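Local atomic coordinates of 3-ketosteroid-delta4-5alpha-dehydrogenase (PDB entry 4AT2), a protein that uses bound FAD to dehydrogenate 3-ketosteroids of the 5alpha series, putting in the delta-4 double bond, probably as a step of steroid catabolism. Residues N171-P174 against F175-I178; S340-I343 against G344-L348; I359-A362 against S363-G367; V406-Y409 against N410-A414. One frame throughout, in Å; residues are numbered along the deposited sequence. Where two conformers were deposited one is given.

Interaction 1: N171-P174 against F175-I178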
ATOM      1  N   ASN A 171      -6.160  24.619   3.716  0.50  7.85           N
ATOM      2  CA  ASN A 171      -6.669  25.542   4.719  0.50  8.04           C
ATOM      3  C   ASN A 171      -7.333  24.811   5.881  0.50  7.88           C
ATOM      4  O   ASN A 171      -8.306  25.302   6.468  0.50  7.97           O
ATOM      5  CB  ASN A 171      -7.649  26.520   4.069  0.50  8.34           C
ATOM      6  CG  ASN A 171      -7.925  27.730   4.936  0.50  8.63           C
ATOM      7  OD1 ASN A 171      -7.032  28.231   5.621  0.50  9.01           O
ATOM      8  ND2 ASN A 171      -9.157  28.227   4.886  0.50  8.86           N
ATOM      9  N   ALA A 172      -6.807  23.630   6.204  1.00  7.65           N
ATOM     10  CA  ALA A 172      -7.276  22.859   7.360  1.00  7.53           C
ATOM     11  C   ALA A 172      -6.110  22.115   7.991  1.00  7.57           C
ATOM     12  O   ALA A 172      -5.048  21.982   7.380  1.00  7.44           O
ATOM     13  CB  ALA A 172      -8.393  21.887   6.963  1.00  7.41           C
ATOM     14  N   ALA A 173      -6.306  21.673   9.230  1.00  7.65           N
ATOM     15  CA  ALA A 173      -5.295  20.889   9.936  1.00  7.95           C
ATOM     16  C   ALA A 173      -5.100  19.551   9.228  1.00  8.09           C
ATOM     17  O   ALA A 173      -6.051  19.013   8.662  1.00  8.17           O
ATOM     18  CB  ALA A 173      -5.739  20.665  11.370  1.00  7.92           C
ATOM     19  N   PRO A 174      -3.875  18.996   9.244  1.00  8.42           N
ATOM     20  CA  PRO A 174      -2.659  19.531   9.860  1.00  8.80           C
ATOM     21  C   PRO A 174      -1.895  20.496   8.955  1.00  9.00           C
ATOM     22  O   PRO A 174      -0.979  21.169   9.422  1.00  9.36           O
ATOM     23  CB  PRO A 174      -1.821  18.265  10.081  1.00  8.72           C
ATOM     24  CG  PRO A 174      -2.171  17.410   8.892  1.00  8.67           C
ATOM     25  CD  PRO A 174      -3.650  17.640   8.686  1.00  8.51           C
ATOM     26  N   PHE A 175      -2.274  20.574   7.683  1.00  8.99           N
ATOM     27  CA  PHE A 175      -1.421  21.223   6.680  1.00  9.31           C
ATOM     28  C   PHE A 175      -1.341  22.730   6.795  1.00  9.63           C
ATOM     29  O   PHE A 175      -0.335  23.319   6.415  1.00  9.67           O
ATOM     30  CB  PHE A 175      -1.821  20.775   5.269  1.00  9.40           C
ATOM     31  CG  PHE A 175      -1.830  19.286   5.132  1.00  9.45           C
ATOM     32  CD1 PHE A 175      -0.654  18.560   5.337  1.00  9.55           C
ATOM     33  CD2 PHE A 175      -3.015  18.600   4.885  1.00  9.40           C
ATOM     34  CE1 PHE A 175      -0.661  17.175   5.265  1.00  9.47           C
ATOM     35  CE2 PHE A 175      -3.024  17.211   4.808  1.00  9.38           C
ATOM     36  CZ  PHE A 175      -1.844  16.501   5.006  1.00  9.47           C
ATOM     37  N   ASN A 176      -2.382  23.342   7.356  1.00  9.72           N
ATOM     38  CA  ASN A 176      -2.379  24.791   7.548  1.00 10.48           C
ATOM     39  C   ASN A 176      -1.344  25.305   8.559  1.00 11.83           C
ATOM     40  O   ASN A 176      -1.144  26.522   8.651  1.00 12.60           O
ATOM     41  CB  ASN A 176      -3.793  25.313   7.849  1.00  9.86           C
ATOM     42  CG  ASN A 176      -4.360  24.776   9.147  1.00  9.48           C
ATOM     43  OD1 ASN A 176      -3.751  23.939   9.808  1.00  9.16           O
ATOM     44  ND2 ASN A 176      -5.537  25.271   9.521  1.00  9.36           N
ATOM     45  N   GLU A 177      -0.678  24.398   9.287  1.00 12.96           N
ATOM     46  CA  GLU A 177       0.447  24.781  10.159  1.00 15.13           C
ATOM     47  C   GLU A 177       1.795  24.353   9.583  1.00 14.87           C
ATOM     48  O   GLU A 177       2.851  24.640  10.173  1.00 15.59           O
ATOM     49  CB  GLU A 177       0.295  24.179  11.557  1.00 17.69           C
ATOM     50  CG  GLU A 177      -1.105  24.266  12.140  1.00 21.83           C
ATOM     51  CD  GLU A 177      -1.345  25.460  13.046  1.00 24.89           C
ATOM     52  OE1 GLU A 177      -0.695  26.518  12.873  1.00 27.70           O
ATOM     53  OE2 GLU A 177      -2.231  25.336  13.930  1.00 27.80           O
ATOM     54  N   ILE A 178       1.758  23.674   8.439  1.00 14.08           N
ATOM     55  CA  ILE A 178       2.945  23.128   7.780  1.00 14.11           C
ATOM     56  C   ILE A 178       3.337  23.997   6.579  1.00 13.22           C
ATOM     57  O   ILE A 178       4.519  24.230   6.323  1.00 13.21           O
ATOM     58  CB  ILE A 178       2.697  21.658   7.338  1.00 14.89           C
ATOM     59  CG1 ILE A 178       2.517  20.761   8.572  1.00 16.03           C
ATOM     60  CG2 ILE A 178       3.818  21.141   6.452  1.00 16.08           C
ATOM     61  CD1 ILE A 178       1.929  19.400   8.263  1.00 16.54           C
TER
HETATM   62  O   HOH W   1      -6.116  27.936   8.189  1.00 14.15           O
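Pro174 lays its ring over one face of Phe175, CG sitting 3.9 Å from the ring centroid and only 7° off the normal, a CH-pi contact between neighbours whose side chains run the same way. The peptide before Pro174 is cis. This is the packed side of the turn: the buried aromatic ring also meets Phe111 edge-to-face and rests on helix 105-115 and Arg342. With an alanine here the proline face would probably lose its aromatic partner, and a gap would open against helix 105-115.

The backbone closes with an i to i+4 bond, Asn176 N to Ala172 O at 3.0 Å; Glu177 N to Pro174 O, at 3.2 Å, is the i to i+3 bond of the 3-10 segment 175-177.

The other side is wetter and looser. Asn176 CG lies between its own backbone N and carbonyl carbon (chi1 64°), which folds the amide back over Ala172. Asn176 ND2 gives a hydrogen bond to a water at 3.0 Å, and that water donates to Asn171 OD1 at 2.7 Å in one of the two positions modelled for Asn171. The chemistry implies a turn held on its packed side by ring contact, the water bridge perhaps holding part of the time.

Interaction 2: S340-I343 against G344-L348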
ATOM      1  N   SER A 340     -12.798  16.840   1.579  1.00  9.15           N
ATOM      2  CA  SER A 340     -13.623  15.647   1.773  1.00  9.21           C
ATOM      3  C   SER A 340     -12.981  14.362   1.215  1.00  8.81           C
ATOM      4  O   SER A 340     -13.306  13.269   1.665  1.00  8.50           O
ATOM      5  CB  SER A 340     -15.063  15.885   1.309  1.00 10.16           C
ATOM      6  OG  SER A 340     -15.742  16.711   2.261  1.00 11.44           O
ATOM      7  N   GLY A 341     -12.034  14.512   0.279  1.00  8.65           N
ATOM      8  CA  GLY A 341     -11.206  13.387  -0.172  1.00  8.41           C
ATOM      9  C   GLY A 341     -10.301  12.853   0.928  1.00  8.08           C
ATOM     10  O   GLY A 341     -10.074  11.652   1.022  1.00  8.05           O
ATOM     11  N   ARG A 342      -9.770  13.761   1.753  1.00  7.91           N
ATOM     12  CA  ARG A 342      -8.958  13.369   2.892  1.00  7.94           C
ATOM     13  C   ARG A 342      -9.850  12.689   3.922  1.00  7.72           C
ATOM     14  O   ARG A 342      -9.474  11.669   4.493  1.00  7.84           O
ATOM     15  CB  ARG A 342      -8.246  14.588   3.494  1.00  8.23           C
ATOM     16  CG  ARG A 342      -7.365  14.246   4.684  1.00  8.66           C
ATOM     17  CD  ARG A 342      -6.381  15.370   5.013  1.00  8.93           C
ATOM     18  NE  ARG A 342      -5.697  15.033   6.253  1.00  9.51           N
ATOM     19  CZ  ARG A 342      -4.617  14.262   6.333  1.00  9.85           C
ATOM     20  NH1 ARG A 342      -4.053  13.766   5.234  1.00 10.03           N
ATOM     21  NH2 ARG A 342      -4.097  13.996   7.525  1.00 10.40           N
ATOM     22  N   ILE A 343     -11.051  13.228   4.131  1.00  7.41           N
ATOM     23  CA  ILE A 343     -12.036  12.546   4.986  1.00  7.36           C
ATOM     24  C   ILE A 343     -12.288  11.113   4.486  1.00  7.39           C
ATOM     25  O   ILE A 343     -12.324  10.163   5.283  1.00  7.46           O
ATOM     26  CB  ILE A 343     -13.358  13.347   5.086  1.00  7.37           C
ATOM     27  CG1 ILE A 343     -13.102  14.662   5.852  1.00  7.46           C
ATOM     28  CG2 ILE A 343     -14.433  12.511   5.782  1.00  7.48           C
ATOM     29  CD1 ILE A 343     -14.278  15.622   5.891  1.00  7.62           C
ATOM     30  N   GLY A 344     -12.437  10.966   3.171  1.00  7.42           N
ATOM     31  CA  GLY A 344     -12.631   9.654   2.539  1.00  7.49           C
ATOM     32  C   GLY A 344     -11.481   8.709   2.837  1.00  7.55           C
ATOM     33  O   GLY A 344     -11.702   7.569   3.262  1.00  7.36           O
ATOM     34  N   GLN A 345     -10.247   9.173   2.620  1.00  7.58           N
ATOM     35  CA  GLN A 345      -9.072   8.339   2.898  1.00  7.79           C
ATOM     36  C   GLN A 345      -8.986   7.984   4.379  1.00  7.90           C
ATOM     37  O   GLN A 345      -8.726   6.838   4.719  1.00  7.80           O
ATOM     38  CB  GLN A 345      -7.777   9.039   2.472  1.00  7.94           C
ATOM     39  CG  GLN A 345      -7.541   9.031   0.966  1.00  8.31           C
ATOM     40  CD  GLN A 345      -6.087   9.327   0.616  1.00  8.59           C
ATOM     41  OE1 GLN A 345      -5.335   9.895   1.432  1.00  9.30           O
ATOM     42  NE2 GLN A 345      -5.681   8.939  -0.598  1.00  8.53           N
ATOM     43  N   MET A 346      -9.202   8.955   5.266  1.00  7.98           N
ATOM     44  CA  MET A 346      -9.083   8.639   6.690  1.00  8.40           C
ATOM     45  C   MET A 346     -10.134   7.607   7.099  1.00  8.33           C
ATOM     46  O   MET A 346      -9.863   6.695   7.891  1.00  8.37           O
ATOM     47  CB  MET A 346      -9.213   9.895   7.556  1.00  8.97           C
ATOM     48  CG  MET A 346      -8.191  10.987   7.298  1.00  9.83           C
ATOM     49  SD  MET A 346      -6.463  10.494   7.498  1.00 11.45           S
ATOM     50  CE  MET A 346      -5.965  10.164   5.803  1.00 11.46           C
ATOM     51  N   THR A 347     -11.332   7.759   6.552  1.00  8.12           N
ATOM     52  CA  THR A 347     -12.445   6.872   6.886  1.00  7.99           C
ATOM     53  C   THR A 347     -12.185   5.444   6.401  1.00  8.06           C
ATOM     54  O   THR A 347     -12.257   4.499   7.182  1.00  7.92           O
ATOM     55  CB  THR A 347     -13.779   7.418   6.335  1.00  8.07           C
ATOM     56  OG1 THR A 347     -13.993   8.735   6.870  1.00  7.86           O
ATOM     57  CG2 THR A 347     -14.953   6.506   6.744  1.00  8.35           C
ATOM     58  N   LEU A 348     -11.873   5.303   5.116  1.00  7.99           N
ATOM     59  CA  LEU A 348     -11.633   3.985   4.538  1.00  8.19           C
ATOM     60  C   LEU A 348     -10.365   3.352   5.081  1.00  8.40           C
ATOM     61  O   LEU A 348     -10.373   2.184   5.461  1.00  8.67           O
ATOM     62  CB  LEU A 348     -11.539   4.071   3.012  1.00  8.28           C
ATOM     63  CG  LEU A 348     -11.216   2.757   2.286  1.00  8.43           C
ATOM     64  CD1 LEU A 348     -12.341   1.747   2.499  1.00  8.74           C
ATOM     65  CD2 LEU A 348     -11.039   3.052   0.809  1.00  8.56           C
TER
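Ser340 opens the run of helical bonds by taking Gly344 N on its carbonyl O at 2.9 Å, while its side chain turns off toward Trp156 and helix 317-320. Gly341 follows, its O receiving Gln345 N at 3.0 Å. The same carbonyl is brushed by the aliphatic part of Gln345; the amide beyond is held by other parts of the chain, NE2 donating to Thr309 O and Gly484 O.

These are the i to i+4 bonds of an alpha helix, the first turns of helix 340-350. Gly341 lies about 6 Å from the bound 4-androstene-3,17-dione.

Arg342 O accepts Met346 N at 2.8 Å. Its side chain runs out extended, CG opposite the backbone N (chi1 -179°), whereas Met346 is bent at chi2 and chi3, which brings its methyl back: Met346 CE lies over one face of the guanidinium, off toward the rim, 4.1 Å from Arg342 NH1.

At Ile343 the carbonyl is gripped twice by one residue. Thr347 N reaches Ile343 O at 2.9 Å and Thr347 OG1 at 2.7 Å, from opposite faces of the carbonyl plane, the hydroxyl standing 37° out of it. Thr347 OG1 is also hydrogen-bonded to Tyr333 OH, and Ile343 CG2 lies beside that threonine hydroxyl, 4.0 Å from Thr347 OG1.

Interaction 3: I359-A362 against S363-G367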
ATOM      1  N   ILE A 359     -24.945  15.602  14.220  1.00  9.40           N
ATOM      2  CA  ILE A 359     -25.258  16.987  13.872  1.00  9.84           C
ATOM      3  C   ILE A 359     -26.577  17.397  14.501  1.00 10.50           C
ATOM      4  O   ILE A 359     -27.541  16.602  14.506  1.00 10.49           O
ATOM      5  CB  ILE A 359     -25.264  17.158  12.324  1.00  9.83           C
ATOM      6  CG1 ILE A 359     -25.428  18.635  11.919  1.00  9.93           C
ATOM      7  CG2 ILE A 359     -26.287  16.221  11.668  1.00 10.05           C
ATOM      8  CD1 ILE A 359     -25.073  18.918  10.462  1.00  9.84           C
ATOM      9  N   ASP A 360     -26.631  18.605  15.068  1.00 10.79           N
ATOM     10  CA  ASP A 360     -27.896  19.052  15.638  1.00 12.08           C
ATOM     11  C   ASP A 360     -28.849  19.496  14.533  1.00 12.81           C
ATOM     12  O   ASP A 360     -28.439  19.768  13.397  1.00 12.48           O
ATOM     13  CB  ASP A 360     -27.750  20.061  16.801  1.00 12.24           C
ATOM     14  CG  ASP A 360     -27.121  21.384  16.395  1.00 12.66           C
ATOM     15  OD1 ASP A 360     -27.484  21.958  15.358  1.00 12.70           O
ATOM     16  OD2 ASP A 360     -26.288  21.882  17.170  1.00 13.34           O
ATOM     17  N   GLU A 361     -30.133  19.509  14.857  1.00 14.12           N
ATOM     18  CA  GLU A 361     -31.157  19.732  13.849  1.00 15.76           C
ATOM     19  C   GLU A 361     -30.985  21.089  13.161  1.00 15.20           C
ATOM     20  O   GLU A 361     -31.061  21.172  11.937  1.00 15.74           O
ATOM     21  CB  GLU A 361     -32.529  19.564  14.506  1.00 17.97           C
ATOM     22  CG  GLU A 361     -33.750  20.121  13.803  1.00 21.29           C
ATOM     23  CD  GLU A 361     -34.986  19.825  14.634  1.00 23.82           C
ATOM     24  OE1 GLU A 361     -35.372  18.637  14.711  1.00 26.28           O
ATOM     25  OE2 GLU A 361     -35.526  20.755  15.267  1.00 26.30           O
ATOM     26  N   ALA A 362     -30.725  22.140  13.938  1.00 14.61           N
ATOM     27  CA  ALA A 362     -30.547  23.478  13.370  1.00 14.12           C
ATOM     28  C   ALA A 362     -29.355  23.515  12.416  1.00 13.45           C
ATOM     29  O   ALA A 362     -29.417  24.157  11.363  1.00 13.44           O
ATOM     30  CB  ALA A 362     -30.383  24.525  14.467  1.00 14.32           C
ATOM     31  N   SER A 363     -28.268  22.832  12.783  1.00 12.57           N
ATOM     32  CA  SER A 363     -27.075  22.821  11.933  1.00 12.00           C
ATOM     33  C   SER A 363     -27.295  22.010  10.661  1.00 11.77           C
ATOM     34  O   SER A 363     -26.787  22.361   9.590  1.00 11.43           O
ATOM     35  CB  SER A 363     -25.871  22.275  12.696  1.00 11.46           C
ATOM     36  OG  SER A 363     -25.522  23.151  13.742  1.00 11.40           O
ATOM     37  N   TYR A 364     -28.050  20.924  10.777  1.00 12.06           N
ATOM     38  CA  TYR A 364     -28.401  20.150   9.605  1.00 12.45           C
ATOM     39  C   TYR A 364     -29.209  21.015   8.627  1.00 13.11           C
ATOM     40  O   TYR A 364     -28.910  21.039   7.425  1.00 12.90           O
ATOM     41  CB  TYR A 364     -29.161  18.861   9.961  1.00 12.41           C
ATOM     42  CG  TYR A 364     -29.424  18.043   8.725  1.00 12.46           C
ATOM     43  CD1 TYR A 364     -30.532  18.313   7.911  1.00 12.94           C
ATOM     44  CD2 TYR A 364     -28.532  17.054   8.324  1.00 12.33           C
ATOM     45  CE1 TYR A 364     -30.755  17.593   6.747  1.00 13.03           C
ATOM     46  CE2 TYR A 364     -28.753  16.319   7.168  1.00 12.37           C
ATOM     47  CZ  TYR A 364     -29.863  16.603   6.384  1.00 12.90           C
ATOM     48  OH  TYR A 364     -30.095  15.892   5.232  1.00 13.16           O
ATOM     49  N   GLU A 365     -30.211  21.725   9.153  1.00 14.10           N
ATOM     50  CA  GLU A 365     -31.059  22.600   8.333  1.00 15.44           C
ATOM     51  C   GLU A 365     -30.229  23.659   7.623  1.00 14.97           C
ATOM     52  O   GLU A 365     -30.417  23.909   6.429  1.00 15.16           O
ATOM     53  CB  GLU A 365     -32.151  23.258   9.189  1.00 17.74           C
ATOM     54  CG  GLU A 365     -33.243  22.295   9.622  1.00 21.04           C
ATOM     55  CD  GLU A 365     -34.218  22.867  10.647  1.00 23.62           C
ATOM     56  OE1 GLU A 365     -33.938  23.927  11.267  1.00 26.05           O
ATOM     57  OE2 GLU A 365     -35.275  22.232  10.850  1.00 26.60           O
ATOM     58  N   GLU A 366     -29.288  24.262   8.347  1.00 14.53           N
ATOM     59  CA  GLU A 366     -28.422  25.269   7.747  1.00 14.71           C
ATOM     60  C   GLU A 366     -27.529  24.663   6.668  1.00 14.00           C
ATOM     61  O   GLU A 366     -27.389  25.219   5.577  1.00 14.04           O
ATOM     62  CB  GLU A 366     -27.574  25.968   8.807  1.00 15.68           C
ATOM     63  CG  GLU A 366     -26.616  26.995   8.215  1.00 17.28           C
ATOM     64  CD  GLU A 366     -25.804  27.691   9.274  1.00 18.63           C
ATOM     65  OE1 GLU A 366     -26.348  28.634   9.886  1.00 20.79           O
ATOM     66  OE2 GLU A 366     -24.625  27.309   9.488  1.00 19.31           O
ATOM     67  N   GLY A 367     -26.935  23.511   6.959  1.00 13.11           N
ATOM     68  CA  GLY A 367     -26.078  22.861   5.967  1.00 12.81           C
ATOM     69  C   GLY A 367     -26.846  22.418   4.727  1.00 12.94           C
ATOM     70  O   GLY A 367     -26.341  22.513   3.604  1.00 13.04           O
TER
HETATM   71  O   HOH W   2     -23.786  22.985  16.530  1.00 19.03           O
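Asp360 and Ser363 make the polar heart of this contact. Asp360 is the N-cap of helix 361-369, and its OD1 takes two bonds from one residue: Ser363 N at 2.8 Å, met nearly head-on, and Ser363 OG, also at 2.8 Å, from above the carboxylate plane. The cap depends on the aspartate torsion, for CG is tucked between its own N and carbonyl carbon (chi1 64°), and this swings the carboxylate over the first turn. The other oxygen, Asp360 OD2, accepts from Gly432 N and from a water that also donates to Ser363 OG. The negative charge at the amino end of the helix would probably be eased by the helix dipole. An alanine in this position is likely to leave Ser363 N without its capping acceptor and the serine hydroxyl and Gly432 N each short of a partner.

The backbone bonds carry on from the cap: Tyr364 N to Asp360 O at 2.9 Å, then Glu365 N to Glu361 O and Glu366 N to Ala362 O.

Apolar contact comes from Ile359. Its CG1 packs 3.7 Å from Ser363 CB, its CD1 lies against the Tyr364 backbone, and CG2 reaches the edge of the Tyr364 ring, 4.1 Å from CD2, the two side chains crossing at about a right angle.

The whole lies where strand 356-360 passes straight into helix 361-369. Ile359 pairs through its backbone with Ala436 of the adjoining strand 435-439, Tyr364 rests on Leu438 of that strand, its hydroxyl bonded to Val379 O, and Glu366 makes a salt bridge to Arg322.

Interaction 4: V406-Y409 against N410-A414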
ATOM      1  N   VAL A 406     -19.077  13.822  22.764  1.00  9.67           N
ATOM      2  CA  VAL A 406     -19.806  15.075  22.601  1.00  9.75           C
ATOM      3  C   VAL A 406     -19.577  16.002  23.802  1.00 10.16           C
ATOM      4  O   VAL A 406     -19.447  17.222  23.631  1.00  9.97           O
ATOM      5  CB  VAL A 406     -21.310  14.826  22.331  1.00  9.89           C
ATOM      6  CG1 VAL A 406     -22.094  16.139  22.332  1.00 10.03           C
ATOM      7  CG2 VAL A 406     -21.484  14.093  21.008  1.00  9.83           C
ATOM      8  N   GLU A 407     -19.500  15.429  25.001  1.00 10.59           N
ATOM      9  CA  GLU A 407     -19.257  16.249  26.208  1.00 11.55           C
ATOM     10  C   GLU A 407     -17.915  16.989  26.099  1.00 10.77           C
ATOM     11  O   GLU A 407     -17.845  18.200  26.347  1.00 10.79           O
ATOM     12  CB  GLU A 407     -19.288  15.401  27.482  1.00 13.22           C
ATOM     13  CG  GLU A 407     -20.689  15.055  27.958  1.00 16.12           C
ATOM     14  CD  GLU A 407     -20.709  13.930  28.980  1.00 18.67           C
ATOM     15  OE1 GLU A 407     -19.636  13.559  29.515  1.00 20.30           O
ATOM     16  OE2 GLU A 407     -21.816  13.397  29.243  1.00 21.73           O
ATOM     17  N   VAL A 408     -16.867  16.265  25.717  1.00 10.12           N
ATOM     18  CA  VAL A 408     -15.518  16.843  25.626  1.00  9.53           C
ATOM     19  C   VAL A 408     -15.475  17.847  24.471  1.00  9.31           C
ATOM     20  O   VAL A 408     -14.964  18.966  24.625  1.00  9.21           O
ATOM     21  CB  VAL A 408     -14.440  15.742  25.485  1.00  9.43           C
ATOM     22  CG1 VAL A 408     -13.046  16.339  25.228  1.00  9.27           C
ATOM     23  CG2 VAL A 408     -14.430  14.867  26.733  1.00  9.60           C
ATOM     24  N   TYR A 409     -16.069  17.479  23.340  1.00  8.86           N
ATOM     25  CA  TYR A 409     -16.103  18.381  22.195  1.00  8.73           C
ATOM     26  C   TYR A 409     -16.797  19.677  22.578  1.00  8.88           C
ATOM     27  O   TYR A 409     -16.302  20.771  22.290  1.00  8.87           O
ATOM     28  CB  TYR A 409     -16.831  17.735  21.012  1.00  8.62           C
ATOM     29  CG  TYR A 409     -16.926  18.649  19.809  1.00  8.47           C
ATOM     30  CD1 TYR A 409     -15.857  18.767  18.922  1.00  8.44           C
ATOM     31  CD2 TYR A 409     -18.079  19.400  19.565  1.00  8.41           C
ATOM     32  CE1 TYR A 409     -15.934  19.610  17.822  1.00  8.41           C
ATOM     33  CE2 TYR A 409     -18.168  20.239  18.462  1.00  8.55           C
ATOM     34  CZ  TYR A 409     -17.090  20.333  17.598  1.00  8.47           C
ATOM     35  OH  TYR A 409     -17.158  21.161  16.507  1.00  8.93           O
ATOM     36  N   ASN A 410     -17.947  19.545  23.235  1.00  8.93           N
ATOM     37  CA  ASN A 410     -18.728  20.717  23.604  1.00  9.33           C
ATOM     38  C   ASN A 410     -18.055  21.601  24.634  1.00  9.74           C
ATOM     39  O   ASN A 410     -18.211  22.823  24.583  1.00  9.98           O
ATOM     40  CB  ASN A 410     -20.111  20.316  24.112  1.00  9.32           C
ATOM     41  CG  ASN A 410     -21.062  19.970  22.989  1.00  9.32           C
ATOM     42  OD1 ASN A 410     -20.702  20.022  21.812  1.00  8.93           O
ATOM     43  ND2 ASN A 410     -22.307  19.638  23.352  1.00  9.53           N
ATOM     44  N   LYS A 411     -17.331  20.999  25.576  1.00 10.24           N
ATOM     45  CA  LYS A 411     -16.639  21.802  26.597  1.00 11.02           C
ATOM     46  C   LYS A 411     -15.660  22.768  25.924  1.00 10.75           C
ATOM     47  O   LYS A 411     -15.618  23.968  26.231  1.00 11.22           O
ATOM     48  CB  LYS A 411     -15.906  20.884  27.587  1.00 12.49           C
ATOM     49  CG  LYS A 411     -15.092  21.631  28.633  1.00 14.45           C
ATOM     50  CD  LYS A 411     -14.487  20.671  29.649  1.00 16.90           C
ATOM     51  CE  LYS A 411     -13.205  20.051  29.127  1.00 18.43           C
ATOM     52  NZ  LYS A 411     -13.387  18.641  28.673  1.00 19.83           N
ATOM     53  N   HIS A 412     -14.895  22.249  24.975  1.00 10.16           N
ATOM     54  CA  HIS A 412     -13.931  23.083  24.258  1.00  9.72           C
ATOM     55  C   HIS A 412     -14.592  23.932  23.209  1.00  9.49           C
ATOM     56  O   HIS A 412     -14.185  25.068  22.981  1.00  9.34           O
ATOM     57  CB  HIS A 412     -12.820  22.225  23.675  1.00  9.71           C
ATOM     58  CG  HIS A 412     -11.987  21.543  24.728  1.00  9.97           C
ATOM     59  ND1 HIS A 412     -11.035  22.191  25.432  1.00 10.14           N
ATOM     60  CD2 HIS A 412     -12.019  20.240  25.213  1.00  9.97           C
ATOM     61  CE1 HIS A 412     -10.464  21.337  26.311  1.00 10.34           C
ATOM     62  NE2 HIS A 412     -11.068  20.143  26.183  1.00 10.25           N
ATOM     63  N   ALA A 413     -15.645  23.415  22.584  1.00  9.31           N
ATOM     64  CA  ALA A 413     -16.313  24.166  21.501  1.00  9.39           C
ATOM     65  C   ALA A 413     -17.010  25.431  22.009  1.00  9.70           C
ATOM     66  O   ALA A 413     -17.199  26.380  21.244  1.00  9.76           O
ATOM     67  CB  ALA A 413     -17.309  23.281  20.768  1.00  9.27           C
ATOM     68  N   ALA A 414     -17.390  25.440  23.281  1.00  9.93           N
ATOM     69  CA  ALA A 414     -17.992  26.632  23.902  1.00 10.50           C
ATOM     70  C   ALA A 414     -16.973  27.781  23.959  1.00 10.99           C
ATOM     71  O   ALA A 414     -17.345  28.956  24.128  1.00 11.26           O
ATOM     72  CB  ALA A 414     -18.536  26.305  25.292  1.00 10.42           C
TER
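Tyr409 offers one face of its ring to Ala413, whose CB lies 3.9 Å from Tyr409 CE2, one helical turn on. At the ring edge, close to its plane, stands the amide oxygen of Asn410: OD1 is 3.5 Å from Tyr409 CD2, with ring and amide planes turned 54° to each other. The imidazole of His412 is met at its edge too, where Val408 O lies near the ring plane, 3.3 Å from His412 CD2, and Val408 CG1 runs alongside at 4.0 Å from the same carbon.

The Asn410 amide folds back along the helix because CG sits opposite its carbonyl carbon (chi1 -78°), and ND2 comes to 3.7 Å from Val406 CG1. Its OD1 is spoken for by Ile431 N, which would limit the rotation of the amide. Lys411 bends at chi3 and chi4, bringing NZ back beside Val408 CG1.

Backbone bonds carry the turns. Asn410 N meets Val406 O at 2.8 Å; Ala413 N meets Tyr409 O at 2.7 Å; the bond from His412 N to Val408 O, at 3.3 Å, is weak.

Helix 401-413 thus shows two flanks. One, with Tyr409, Asn410 and Ala413, packs on loops of its own chain, Tyr409 OH bonding to Lys423 NZ; the other faces the dimer partner, where Lys411 NZ and His412 NE2 both donate to Ala399 O of the second subunit, and Val408 packs on Gly400 of that subunit.

How the interactions relate
From the N terminus the four contacts come in series; none nests in or crosses another, and each is one continuous stretch. Interaction 1 closes a tight turn in the loop between strands 164-165 and 185-186. Interaction 2 winds the start of helix 340-350, beside the steroid, and is the one that touches interaction 1: Phe175 CZ lies 3.5 Å from Arg342 NH1. Soon after, the chain enters strand 356-360, and interaction 3 turns it into helix 361-369. Interaction 4, in helix 401-413, lies about 7 Å from interaction 3 between nearest atoms, without touching, and carries the fold to the subunit interface.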